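Local coordinates for hypothetical protein (Prochlorococcus marinus, PDB 2HX5), which probably hydrolyses 1,4-dihydroxy-2-naphthoyl-CoA to 1,4-dihydroxy-2-naphthoate and CoA, a step in the biosynthesis of phylloquinone (vitamin K1), at residues P68-Q73 and R119-N124. Sequence-based numbering, arbitrary orientation.
Sequences PIIHCQ and RHLAIN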
ATOM      1  N   PRO A  68     -10.891 -16.849   2.767  1.00 15.21           N
ATOM      2  CA  PRO A  68     -10.461 -16.133   1.557  1.00 15.94           C
ATOM      3  C   PRO A  68     -11.609 -15.372   0.880  1.00 15.98           C
ATOM      4  O   PRO A  68     -12.752 -15.813   0.813  1.00 16.08           O
ATOM      5  CB  PRO A  68      -9.988 -17.227   0.619  1.00 17.77           C
ATOM      6  CG  PRO A  68     -10.681 -18.475   1.109  1.00 18.43           C
ATOM      7  CD  PRO A  68     -10.681 -18.301   2.606  1.00 15.84           C
ATOM      8  N   ILE A  69     -11.246 -14.219   0.374  1.00 15.58           N
ATOM      9  CA  ILE A  69     -12.111 -13.426  -0.452  1.00 14.15           C
ATOM     10  C   ILE A  69     -12.153 -14.037  -1.846  1.00 15.99           C
ATOM     11  O   ILE A  69     -11.125 -14.147  -2.525  1.00 16.32           O
ATOM     12  CB  ILE A  69     -11.663 -11.930  -0.466  1.00 14.98           C
ATOM     13  CG1 ILE A  69     -11.867 -11.372   0.961  1.00 17.02           C
ATOM     14  CG2 ILE A  69     -12.397 -11.109  -1.496  1.00 15.46           C
ATOM     15  CD1 ILE A  69     -11.058 -10.095   1.319  1.00 20.33           C
ATOM     16  N   ILE A  70     -13.362 -14.383  -2.311  1.00 13.79           N
ATOM     17  CA  ILE A  70     -13.527 -14.957  -3.621  1.00 14.45           C
ATOM     18  C   ILE A  70     -14.059 -13.953  -4.656  1.00 12.87           C
ATOM     19  O   ILE A  70     -13.963 -14.213  -5.856  1.00 13.96           O
ATOM     20  CB  ILE A  70     -14.416 -16.229  -3.589  1.00 15.74           C
ATOM     21  CG1 ILE A  70     -15.744 -15.960  -2.913  1.00 15.62           C
ATOM     22  CG2 ILE A  70     -13.645 -17.324  -2.860  1.00 18.00           C
ATOM     23  CD1 ILE A  70     -16.859 -17.011  -3.209  1.00 18.35           C
ATOM     24  N   HIS A  71     -14.647 -12.863  -4.191  1.00 14.03           N
ATOM     25  CA  HIS A  71     -15.202 -11.815  -5.076  1.00 13.95           C
ATOM     26  C   HIS A  71     -15.254 -10.530  -4.305  1.00 13.60           C
ATOM     27  O   HIS A  71     -15.575 -10.513  -3.114  1.00 15.41           O
ATOM     28  CB  HIS A  71     -16.606 -12.181  -5.575  1.00 15.02           C
ATOM     29  CG  HIS A  71     -17.295 -11.082  -6.316  1.00 13.42           C
ATOM     30  ND1 HIS A  71     -16.982 -10.777  -7.625  1.00 14.83           N
ATOM     31  CD2 HIS A  71     -18.259 -10.203  -5.939  1.00 16.58           C
ATOM     32  CE1 HIS A  71     -17.705  -9.735  -8.014  1.00 15.12           C
ATOM     33  NE2 HIS A  71     -18.503  -9.374  -7.017  1.00 16.96           N
ATOM     34  N   CYS A  72     -14.962  -9.430  -4.962  1.00 13.96           N
ATOM     35  CA  CYS A  72     -15.266  -8.130  -4.410  1.00 13.27           C
ATOM     36  C   CYS A  72     -15.495  -7.125  -5.505  1.00 13.62           C
ATOM     37  O   CYS A  72     -15.134  -7.361  -6.681  1.00 13.07           O
ATOM     38  CB  CYS A  72     -14.178  -7.599  -3.502  1.00 14.41           C
ATOM     39  SG  CYS A  72     -12.542  -7.349  -4.323  1.00 18.05           S
ATOM     40  N   GLN A  73     -16.209  -6.062  -5.175  1.00 14.40           N
ATOM     41  CA  GLN A  73     -16.556  -5.033  -6.128  1.00 13.47           C
ATOM     42  C   GLN A  73     -16.843  -3.731  -5.395  1.00 14.55           C
ATOM     43  O   GLN A  73     -17.118  -3.697  -4.209  1.00 13.87           O
ATOM     44  CB  GLN A  73     -17.766  -5.433  -6.965  1.00 14.21           C
ATOM     45  CG  GLN A  73     -19.031  -5.732  -6.186  1.00 14.98           C
ATOM     46  CD  GLN A  73     -20.154  -6.046  -7.116  1.00 15.22           C
ATOM     47  OE1 GLN A  73     -20.391  -7.241  -7.450  1.00 20.26           O
ATOM     48  NE2 GLN A  73     -20.833  -5.020  -7.602  1.00 14.12           N
ATOM     49  N   ARG A 119     -17.077 -10.817  -0.672  1.00 14.20           N
ATOM     50  CA  ARG A 119     -17.576 -12.170  -0.405  1.00 13.55           C
ATOM     51  C   ARG A 119     -16.476 -13.117  -0.040  1.00 14.41           C
ATOM     52  O   ARG A 119     -15.471 -13.190  -0.721  1.00 15.35           O
ATOM     53  CB  ARG A 119     -18.313 -12.675  -1.653  1.00 15.31           C
ATOM     54  CG  ARG A 119     -19.027 -13.991  -1.470  1.00 15.90           C
ATOM     55  CD  ARG A 119     -19.753 -14.448  -2.775  1.00 17.52           C
ATOM     56  NE  ARG A 119     -20.635 -13.401  -3.259  1.00 18.27           N
ATOM     57  CZ  ARG A 119     -20.704 -12.950  -4.531  1.00 20.55           C
ATOM     58  NH1 ARG A 119     -20.041 -13.523  -5.551  1.00 19.63           N
ATOM     59  NH2 ARG A 119     -21.457 -11.903  -4.809  1.00 24.62           N
ATOM     60  N   HIS A 120     -16.698 -13.854   1.067  1.00 14.48           N
ATOM     61  CA  HIS A 120     -15.754 -14.794   1.622  1.00 13.53           C
ATOM     62  C   HIS A 120     -16.258 -16.212   1.582  1.00 12.99           C
ATOM     63  O   HIS A 120     -17.468 -16.433   1.752  1.00 14.70           O
ATOM     64  CB  HIS A 120     -15.530 -14.479   3.114  1.00 15.03           C
ATOM     65  CG  HIS A 120     -14.964 -13.117   3.421  1.00 14.31           C
ATOM     66  ND1 HIS A 120     -13.648 -12.920   3.811  1.00 15.61           N
ATOM     67  CD2 HIS A 120     -15.569 -11.898   3.453  1.00 15.55           C
ATOM     68  CE1 HIS A 120     -13.476 -11.608   4.016  1.00 15.57           C
ATOM     69  NE2 HIS A 120     -14.627 -10.983   3.851  1.00 17.60           N
ATOM     70  N   LEU A 121     -15.341 -17.158   1.452  1.00 15.49           N
ATOM     71  CA  LEU A 121     -15.649 -18.568   1.576  1.00 15.87           C
ATOM     72  C   LEU A 121     -14.845 -19.084   2.767  1.00 15.27           C
ATOM     73  O   LEU A 121     -13.638 -18.765   2.882  1.00 19.65           O
ATOM     74  CB  LEU A 121     -15.206 -19.277   0.287  1.00 19.35           C
ATOM     75  CG  LEU A 121     -15.512 -20.713  -0.044  1.00 27.40           C
ATOM     76  CD1 LEU A 121     -17.000 -21.022   0.134  1.00 26.91           C
ATOM     77  CD2 LEU A 121     -15.072 -20.925  -1.510  1.00 24.45           C
ATOM     78  N   ALA A 122     -15.471 -19.937   3.576  1.00 14.85           N
ATOM     79  CA  ALA A 122     -14.731 -20.628   4.639  1.00 15.62           C
ATOM     80  C   ALA A 122     -14.106 -21.910   4.079  1.00 16.73           C
ATOM     81  O   ALA A 122     -14.822 -22.739   3.504  1.00 16.46           O
ATOM     82  CB  ALA A 122     -15.623 -20.936   5.863  1.00 16.48           C
ATOM     83  N   ILE A 123     -12.788 -22.055   4.236  1.00 16.15           N
ATOM     84  CA  ILE A 123     -12.079 -23.277   3.878  1.00 16.31           C
ATOM     85  C   ILE A 123     -11.182 -23.697   5.010  1.00 14.47           C
ATOM     86  O   ILE A 123     -10.716 -22.887   5.813  1.00 15.65           O
ATOM     87  CB  ILE A 123     -11.257 -23.135   2.581  1.00 17.82           C
ATOM     88  CG1 ILE A 123     -10.114 -22.132   2.759  1.00 18.13           C
ATOM     89  CG2 ILE A 123     -12.200 -22.758   1.432  1.00 17.48           C
ATOM     90  CD1 ILE A 123      -9.245 -21.924   1.489  1.00 19.67           C
ATOM     91  N   ASN A 124     -10.882 -24.984   5.070  1.00 13.96           N
ATOM     92  CA  ASN A 124      -9.885 -25.477   6.017  1.00 16.09           C
ATOM     93  C   ASN A 124      -8.557 -24.918   5.544  1.00 14.90           C
ATOM     94  O   ASN A 124      -8.194 -25.071   4.366  1.00 16.20           O
ATOM     95  CB  ASN A 124      -9.910 -26.993   6.045  1.00 17.00           C
ATOM     96  CG  ASN A 124      -8.846 -27.577   6.956  1.00 15.02           C
ATOM     97  OD1 ASN A 124      -7.682 -27.618   6.602  1.00 13.90           O
ATOM     98  ND2 ASN A 124      -9.237 -28.022   8.119  1.00 18.95           N
TER
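Ile70 and His71 together face Arg119 in a classic beta bulge, set into two antiparallel strands of the hotdog-fold sheet. The backbone closes round it with two bonds: Ile70 N donates to Arg119 O at 2.9 Å, and Arg119 N gives a nearly straight bond to His71 O (174° at the hydrogen). Beyond the bulge, Leu121 N binds Pro68 O at 3.0 Å.

The extra residue lets both Ile70 and His71 meet the one Arg119 side chain, which lies on the His71 face of the sheet and runs past both. Its CG stands opposite the backbone N (chi1 -173°) and its CD passes Ile70 CD1 at 3.9 Å; the bend at chi3 then brings the guanidinium alongside His71, its plane 10° from that of the ring, with His71 CD2 over one face of the guanidinium, 3.8 Å from Arg119 NH2. NE of the arginine is bonded to Gln101 OE1 on the adjoining strand, which helps fix the turn of the flat group. The imidazole is gripped at both nitrogens: NE2 meets Gln73 OE1 in the ring plane, and ND1 bonds Asp75 of the second subunit, whose strand carries the sheet across the interface. An alanine in place of Arg119 would probably take away the flat group packed against His71 CB and CD2, strip Ile70 CD1 of its aliphatic neighbour and leave Gln101 OE1 without its mate.

On the other face, toward helix 29-45, Ile69 and His120 lie side by side and point the same way. The imidazole of His120, whose ND1 is bonded to Leu67 O and whose ring stacks with Phe100, receives Ile69 CG1 over its face in a CH-pi contact, 3.5 Å from His120 CE1.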